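Local coordinates for Iron(III) ABC transporter, periplasmic iron-compound-binding protein (Vibrio cholerae, PDB 5GGY), which probably binds ferric hydroxamate siderophores such as Desferal in the periplasm and hands them to an ABC transporter for iron uptake, at residues Y222-A227 with V249-P254; K207-L212 with V236-M241. One frame throughout, in Å; residues are numbered along the deposited sequence.

Contact 1 (Y222-A227 with V249-P254); sequences YFLPFA and VNSVRP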
loop_
_atom_site.group_PDB
_atom_site.type_symbol
_atom_site.label_atom_id
_atom_site.label_comp_id
_atom_site.label_asym_id
_atom_site.label_seq_id
_atom_site.Cartn_x
_atom_site.Cartn_y
_atom_site.Cartn_z
ATOM N N TYR A 222 -11.642 6.284 -22.287
ATOM C CA TYR A 222 -11.588 4.964 -22.909
ATOM C C TYR A 222 -10.154 4.561 -23.243
ATOM O O TYR A 222 -9.371 5.366 -23.749
ATOM C CB TYR A 222 -12.471 4.909 -24.163
ATOM C CG TYR A 222 -12.076 5.856 -25.278
ATOM C CD1 TYR A 222 -11.230 5.442 -26.301
ATOM C CD2 TYR A 222 -12.565 7.155 -25.319
ATOM C CE1 TYR A 222 -10.873 6.299 -27.322
ATOM C CE2 TYR A 222 -12.213 8.021 -26.338
ATOM C CZ TYR A 222 -11.367 7.588 -27.337
ATOM O OH TYR A 222 -11.014 8.446 -28.352
ATOM N N PHE A 223 -9.821 3.305 -22.958
ATOM C CA PHE A 223 -8.454 2.816 -23.105
ATOM C C PHE A 223 -8.107 2.419 -24.535
ATOM O O PHE A 223 -8.883 1.749 -25.216
ATOM C CB PHE A 223 -8.213 1.618 -22.180
ATOM C CG PHE A 223 -8.247 1.957 -20.718
ATOM C CD1 PHE A 223 -7.247 2.723 -20.151
ATOM C CD2 PHE A 223 -9.267 1.491 -19.908
ATOM C CE1 PHE A 223 -7.271 3.031 -18.809
ATOM C CE2 PHE A 223 -9.295 1.792 -18.567
ATOM C CZ PHE A 223 -8.298 2.565 -18.013
ATOM N N LEU A 224 -6.930 2.842 -24.979
ATOM C CA LEU A 224 -6.366 2.373 -26.235
ATOM C C LEU A 224 -5.664 1.037 -25.983
ATOM O O LEU A 224 -5.288 0.743 -24.850
ATOM C CB LEU A 224 -5.401 3.415 -26.810
ATOM C CG LEU A 224 -6.027 4.756 -27.201
ATOM C CD1 LEU A 224 -4.968 5.723 -27.708
ATOM C CD2 LEU A 224 -7.121 4.563 -28.242
ATOM N N PRO A 225 -5.492 0.212 -27.028
ATOM C CA PRO A 225 -5.872 0.430 -28.427
ATOM C C PRO A 225 -7.326 0.093 -28.739
ATOM O O PRO A 225 -7.922 -0.787 -28.123
ATOM C CB PRO A 225 -4.941 -0.518 -29.180
ATOM C CG PRO A 225 -4.766 -1.656 -28.238
ATOM C CD PRO A 225 -4.762 -1.056 -26.854
ATOM N N PHE A 226 -7.880 0.810 -29.710
ATOM C CA PHE A 226 -9.184 0.490 -30.273
ATOM C C PHE A 226 -9.167 0.776 -31.768
ATOM O O PHE A 226 -9.038 1.921 -32.191
ATOM C CB PHE A 226 -10.295 1.279 -29.577
ATOM C CG PHE A 226 -11.661 1.036 -30.158
ATOM C CD1 PHE A 226 -12.485 2.092 -30.490
ATOM C CD2 PHE A 226 -12.111 -0.249 -30.389
ATOM C CE1 PHE A 226 -13.734 1.872 -31.030
ATOM C CE2 PHE A 226 -13.358 -0.473 -30.930
ATOM C CZ PHE A 226 -14.167 0.587 -31.252
ATOM N N ALA A 227 -9.304 -0.281 -32.561
ATOM C CA ALA A 227 -9.105 -0.199 -34.006
ATOM C C ALA A 227 -10.116 0.694 -34.715
ATOM O O ALA A 227 -9.835 1.219 -35.789
ATOM C CB ALA A 227 -9.136 -1.595 -34.616
ATOM N N VAL A 249 -14.211 14.229 -22.642
ATOM C CA VAL A 249 -13.922 12.866 -23.070
ATOM C C VAL A 249 -12.524 12.800 -23.679
ATOM O O VAL A 249 -12.096 13.730 -24.367
ATOM C CB VAL A 249 -14.970 12.356 -24.086
ATOM C CG1 VAL A 249 -15.025 13.252 -25.314
ATOM C CG2 VAL A 249 -14.694 10.912 -24.481
ATOM N N ASN A 250 -11.802 11.717 -23.404
ATOM C CA ASN A 250 -10.449 11.559 -23.919
ATOM C C ASN A 250 -10.014 10.100 -23.974
ATOM O O ASN A 250 -10.532 9.254 -23.244
ATOM C CB ASN A 250 -9.467 12.366 -23.069
ATOM C CG ASN A 250 -8.137 12.577 -23.759
ATOM O OD1 ASN A 250 -7.993 12.298 -24.950
ATOM N ND2 ASN A 250 -7.158 13.081 -23.017
ATOM N N SER A 251 -9.061 9.810 -24.853
ATOM C CA SER A 251 -8.507 8.469 -24.963
ATOM C C SER A 251 -7.354 8.292 -23.982
ATOM O O SER A 251 -6.632 9.242 -23.683
ATOM C CB SER A 251 -8.035 8.193 -26.394
ATOM O OG SER A 251 -6.960 9.042 -26.751
ATOM N N VAL A 252 -7.190 7.075 -23.479
ATOM C CA VAL A 252 -6.098 6.778 -22.562
ATOM C C VAL A 252 -5.100 5.829 -23.216
ATOM O O VAL A 252 -5.484 4.791 -23.756
ATOM C CB VAL A 252 -6.616 6.159 -21.246
ATOM C CG1 VAL A 252 -5.470 5.963 -20.266
ATOM C CG2 VAL A 252 -7.695 7.036 -20.630
ATOM N N ARG A 253 -3.821 6.195 -23.165
ATOM C CA ARG A 253 -2.761 5.395 -23.769
ATOM C C ARG A 253 -2.749 3.984 -23.185
ATOM O O ARG A 253 -3.094 3.797 -22.018
ATOM C CB ARG A 253 -1.400 6.076 -23.576
ATOM C CG ARG A 253 -0.987 6.299 -22.134
ATOM C CD ARG A 253 0.387 6.952 -22.066
ATOM N NE ARG A 253 0.771 7.287 -20.699
ATOM C CZ ARG A 253 1.426 6.468 -19.883
ATOM N NH1 ARG A 253 1.776 5.258 -20.295
ATOM N NH2 ARG A 253 1.731 6.863 -18.655
ATOM N N PRO A 254 -2.363 2.987 -24.002
ATOM C CA PRO A 254 -2.450 1.561 -23.656
ATOM C C PRO A 254 -1.915 1.189 -22.273
ATOM O O PRO A 254 -0.710 1.217 -22.035
ATOM C CB PRO A 254 -1.610 0.894 -24.750
ATOM C CG PRO A 254 -1.768 1.788 -25.923
ATOM C CD PRO A 254 -1.838 3.184 -25.367
#
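Tyr222 and Phe223 pair in parallel with Ser251 and Val252 as edge-to-edge strands. Val252 N donates to Tyr222 O at 2.8 Å, and Leu224 N donates to Val252 O at 2.7 Å, nearly straight at 170°. The first bond of the run, Tyr222 N to Asn250 O, is weak. The packing is tight around the tyrosine ring. Its CG sits between the backbone N and the carbonyl carbon (chi1 62°), which folds the ring back over the neighbouring strand. Ser251 CA lies over one face in a CH-pi contact, 3.9 Å from the Tyr222 ring centroid, and Ser251 CB is 3.5 Å from Tyr222 CZ. Val249 CG2 meets the ring edge. On the other side of the sheet, Phe223 and Val252 run side by side, with Phe223 CD1 3.7 Å from Val252 CB. Beyond the strands Leu224 still packs, its CB 3.9 Å from Pro254 CD. Pro254 CA also makes a CA-H...O contact with Leu224 O at 3.2 Å. The contact thins at Pro225, which follows a cis peptide bond and only grazes Pro254; both prolines are partly exposed. Strand 161-167 flanks strand 219-223, helix 262-276 packs on Val252, and Glu229 of helix 229-234 hydrogen-bonds Tyr222 OH.

Contact 2 (K207-L212 with V236-M241); sequences KRLSEL and VLWRAM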
loop_
_atom_site.group_PDB
_atom_site.type_symbol
_atom_site.label_atom_id
_atom_site.label_comp_id
_atom_site.label_asym_id
_atom_site.label_seq_id
_atom_site.Cartn_x
_atom_site.Cartn_y
_atom_site.Cartn_z
ATOM N N LYS A 207 -22.279 -2.805 -21.921
ATOM C CA LYS A 207 -23.402 -1.896 -22.109
ATOM C C LYS A 207 -23.524 -1.434 -23.556
ATOM O O LYS A 207 -22.532 -1.371 -24.282
ATOM C CB LYS A 207 -23.262 -0.673 -21.200
ATOM C CG LYS A 207 -23.348 -0.973 -19.716
ATOM C CD LYS A 207 -24.712 -1.528 -19.350
ATOM C CE LYS A 207 -24.844 -1.730 -17.851
ATOM N NZ LYS A 207 -26.155 -2.350 -17.501
ATOM N N ARG A 208 -24.748 -1.117 -23.966
ATOM C CA ARG A 208 -24.975 -0.434 -25.232
ATOM C C ARG A 208 -24.328 0.943 -25.151
ATOM O O ARG A 208 -24.295 1.547 -24.078
ATOM C CB ARG A 208 -26.470 -0.308 -25.531
ATOM C CG ARG A 208 -27.241 -1.619 -25.491
ATOM C CD ARG A 208 -28.726 -1.381 -25.731
ATOM N NE ARG A 208 -29.277 -0.401 -24.800
ATOM C CZ ARG A 208 -29.891 -0.710 -23.662
ATOM N NH1 ARG A 208 -30.041 -1.980 -23.310
ATOM N NH2 ARG A 208 -30.358 0.251 -22.877
ATOM N N LEU A 209 -23.808 1.436 -26.272
ATOM C CA LEU A 209 -23.137 2.732 -26.278
ATOM C C LEU A 209 -24.087 3.853 -25.868
ATOM O O LEU A 209 -23.682 4.810 -25.208
ATOM C CB LEU A 209 -22.542 3.030 -27.655
ATOM C CG LEU A 209 -21.823 4.375 -27.792
ATOM C CD1 LEU A 209 -20.639 4.457 -26.831
ATOM C CD2 LEU A 209 -21.377 4.629 -29.227
ATOM N N SER A 210 -25.353 3.719 -26.251
ATOM C CA SER A 210 -26.369 4.720 -25.939
ATOM C C SER A 210 -26.574 4.919 -24.435
ATOM O O SER A 210 -27.080 5.956 -24.005
ATOM C CB SER A 210 -27.697 4.336 -26.590
ATOM O OG SER A 210 -28.127 3.061 -26.144
ATOM N N GLU A 211 -26.180 3.927 -23.639
ATOM C CA GLU A 211 -26.325 4.010 -22.187
ATOM C C GLU A 211 -25.435 5.090 -21.586
ATOM O O GLU A 211 -25.676 5.545 -20.469
ATOM C CB GLU A 211 -26.012 2.664 -21.528
ATOM C CG GLU A 211 -27.143 1.649 -21.604
ATOM C CD GLU A 211 -28.351 2.050 -20.774
ATOM O OE1 GLU A 211 -28.194 2.842 -19.819
ATOM O OE2 GLU A 211 -29.464 1.570 -21.079
ATOM N N LEU A 212 -24.411 5.498 -22.328
ATOM C CA LEU A 212 -23.498 6.536 -21.859
ATOM C C LEU A 212 -24.150 7.916 -21.870
ATOM O O LEU A 212 -23.560 8.891 -21.408
ATOM C CB LEU A 212 -22.222 6.557 -22.703
ATOM C CG LEU A 212 -21.308 5.336 -22.591
ATOM C CD1 LEU A 212 -19.961 5.631 -23.228
ATOM C CD2 LEU A 212 -21.140 4.925 -21.140
ATOM N N VAL A 236 -23.186 9.322 -35.082
ATOM C CA VAL A 236 -24.207 10.226 -34.573
ATOM C C VAL A 236 -24.448 10.031 -33.078
ATOM O O VAL A 236 -24.609 10.999 -32.334
ATOM C CB VAL A 236 -25.537 10.031 -35.328
ATOM C CG1 VAL A 236 -26.527 11.119 -34.949
ATOM C CG2 VAL A 236 -25.292 10.027 -36.828
ATOM N N LEU A 237 -24.462 8.773 -32.645
ATOM C CA LEU A 237 -24.723 8.442 -31.246
ATOM C C LEU A 237 -23.641 8.993 -30.322
ATOM O O LEU A 237 -23.913 9.363 -29.182
ATOM C CB LEU A 237 -24.840 6.925 -31.069
ATOM C CG LEU A 237 -25.131 6.396 -29.663
ATOM C CD1 LEU A 237 -26.440 6.962 -29.135
ATOM C CD2 LEU A 237 -25.158 4.874 -29.658
ATOM N N TRP A 238 -22.413 9.050 -30.826
ATOM C CA TRP A 238 -21.278 9.523 -30.043
ATOM C C TRP A 238 -21.165 11.044 -30.063
ATOM O O TRP A 238 -20.901 11.662 -29.035
ATOM C CB TRP A 238 -19.984 8.894 -30.559
ATOM C CG TRP A 238 -18.738 9.398 -29.893
ATOM C CD1 TRP A 238 -17.947 10.427 -30.307
ATOM C CD2 TRP A 238 -18.135 8.884 -28.699
ATOM N NE1 TRP A 238 -16.890 10.589 -29.445
ATOM C CE2 TRP A 238 -16.983 9.653 -28.450
ATOM C CE3 TRP A 238 -18.460 7.849 -27.818
ATOM C CZ2 TRP A 238 -16.154 9.420 -27.354
ATOM C CZ3 TRP A 238 -17.635 7.618 -26.728
ATOM C CH2 TRP A 238 -16.496 8.402 -26.506
ATOM N N ARG A 239 -21.371 11.643 -31.233
ATOM C CA ARG A 239 -21.286 13.095 -31.371
ATOM C C ARG A 239 -22.395 13.801 -30.596
ATOM O O ARG A 239 -22.303 14.997 -30.315
ATOM C CB ARG A 239 -21.342 13.506 -32.846
ATOM C CG ARG A 239 -19.992 13.880 -33.444
ATOM C CD ARG A 239 -20.166 14.692 -34.717
ATOM N NE ARG A 239 -19.491 15.986 -34.640
ATOM C CZ ARG A 239 -20.040 17.088 -34.137
ATOM N NH1 ARG A 239 -21.277 17.059 -33.662
ATOM N NH2 ARG A 239 -19.351 18.220 -34.110
ATOM N N ALA A 240 -23.442 13.055 -30.252
ATOM C CA ALA A 240 -24.576 13.610 -29.524
ATOM C C ALA A 240 -24.499 13.289 -28.032
ATOM O O ALA A 240 -25.481 13.441 -27.306
ATOM C CB ALA A 240 -25.882 13.095 -30.109
ATOM N N MET A 241 -23.332 12.844 -27.581
ATOM C CA MET A 241 -23.121 12.552 -26.169
ATOM C C MET A 241 -22.863 13.826 -25.375
ATOM O O MET A 241 -22.163 14.722 -25.848
ATOM C CB MET A 241 -21.955 11.581 -25.989
ATOM C CG MET A 241 -22.257 10.164 -26.431
ATOM S SD MET A 241 -23.511 9.389 -25.394
ATOM C CE MET A 241 -23.717 7.818 -26.235
#
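A 3-10 segment that follows strand 204-208 packs against the short helix 236-239 and Met241 just after it through apolar side chains, with no hydrogen bond between the two segments. Leu209 and Leu237 reach past one another from opposing sides. Leu237 CD2 lies 3.8 Å from Leu209 CB, and its other methyl, CD1, reaches Ser210 CB at 3.9 Å. The leucines share one shape: CG is anti to the backbone N in both (chi1 179° and -179°), which carries each branched end toward the other segment. Leu209 lies roughly perpendicular to the Trp238 side chain, its CD1 at the indole edge, 4.2 Å from Trp238 CE3. Met241 packs on Leu209 and Leu212. Its chain bends at chi2 (-66°), bringing the methyl CE to 4.0 Å from Leu212 CB and close to the carbonyl of Leu209. That carbonyl also accepts the i to i+3 hydrogen bond from Leu212 N within the 3-10 segment. Outside the pair, Val173 and Leu175 of strand 172-176 touch Leu209 and Leu212, and Phe243 of helix 242-245 also meets Leu212. Met241 is the N-cap residue of that helix. Such packing of a short helix on a strand-end 3-10 segment fits the alpha/beta lobe expected of a periplasmic binding protein of this family.

In the fold
Contacts 1 and 2 belong to the same alpha/beta lobe, about 16 Å apart, centre to centre. Strand 204-208 is succeeded by 219-223, and both join the same mixed sheet. The segments alternate in sequence: 207-212, 222-227, 236-241, 249-254. Trp238 connects the two contacts directly. Its CZ2 packs 3.6 Å from Val249 CG2, and its CH2 lies 4.3 Å from Tyr222 CD2. One indole thus meets Leu209 in contact 2 and the paired strands of contact 1. Contact 1 lies nearer the chain centre, about 13 Å against 24 Å, centre to centre. Pro254 O accepts a hydrogen bond from Gln52 NE2, linking contact 1 to the N-terminal part, probably near the interlobe cleft where relatives bind siderophore; this structure is apo.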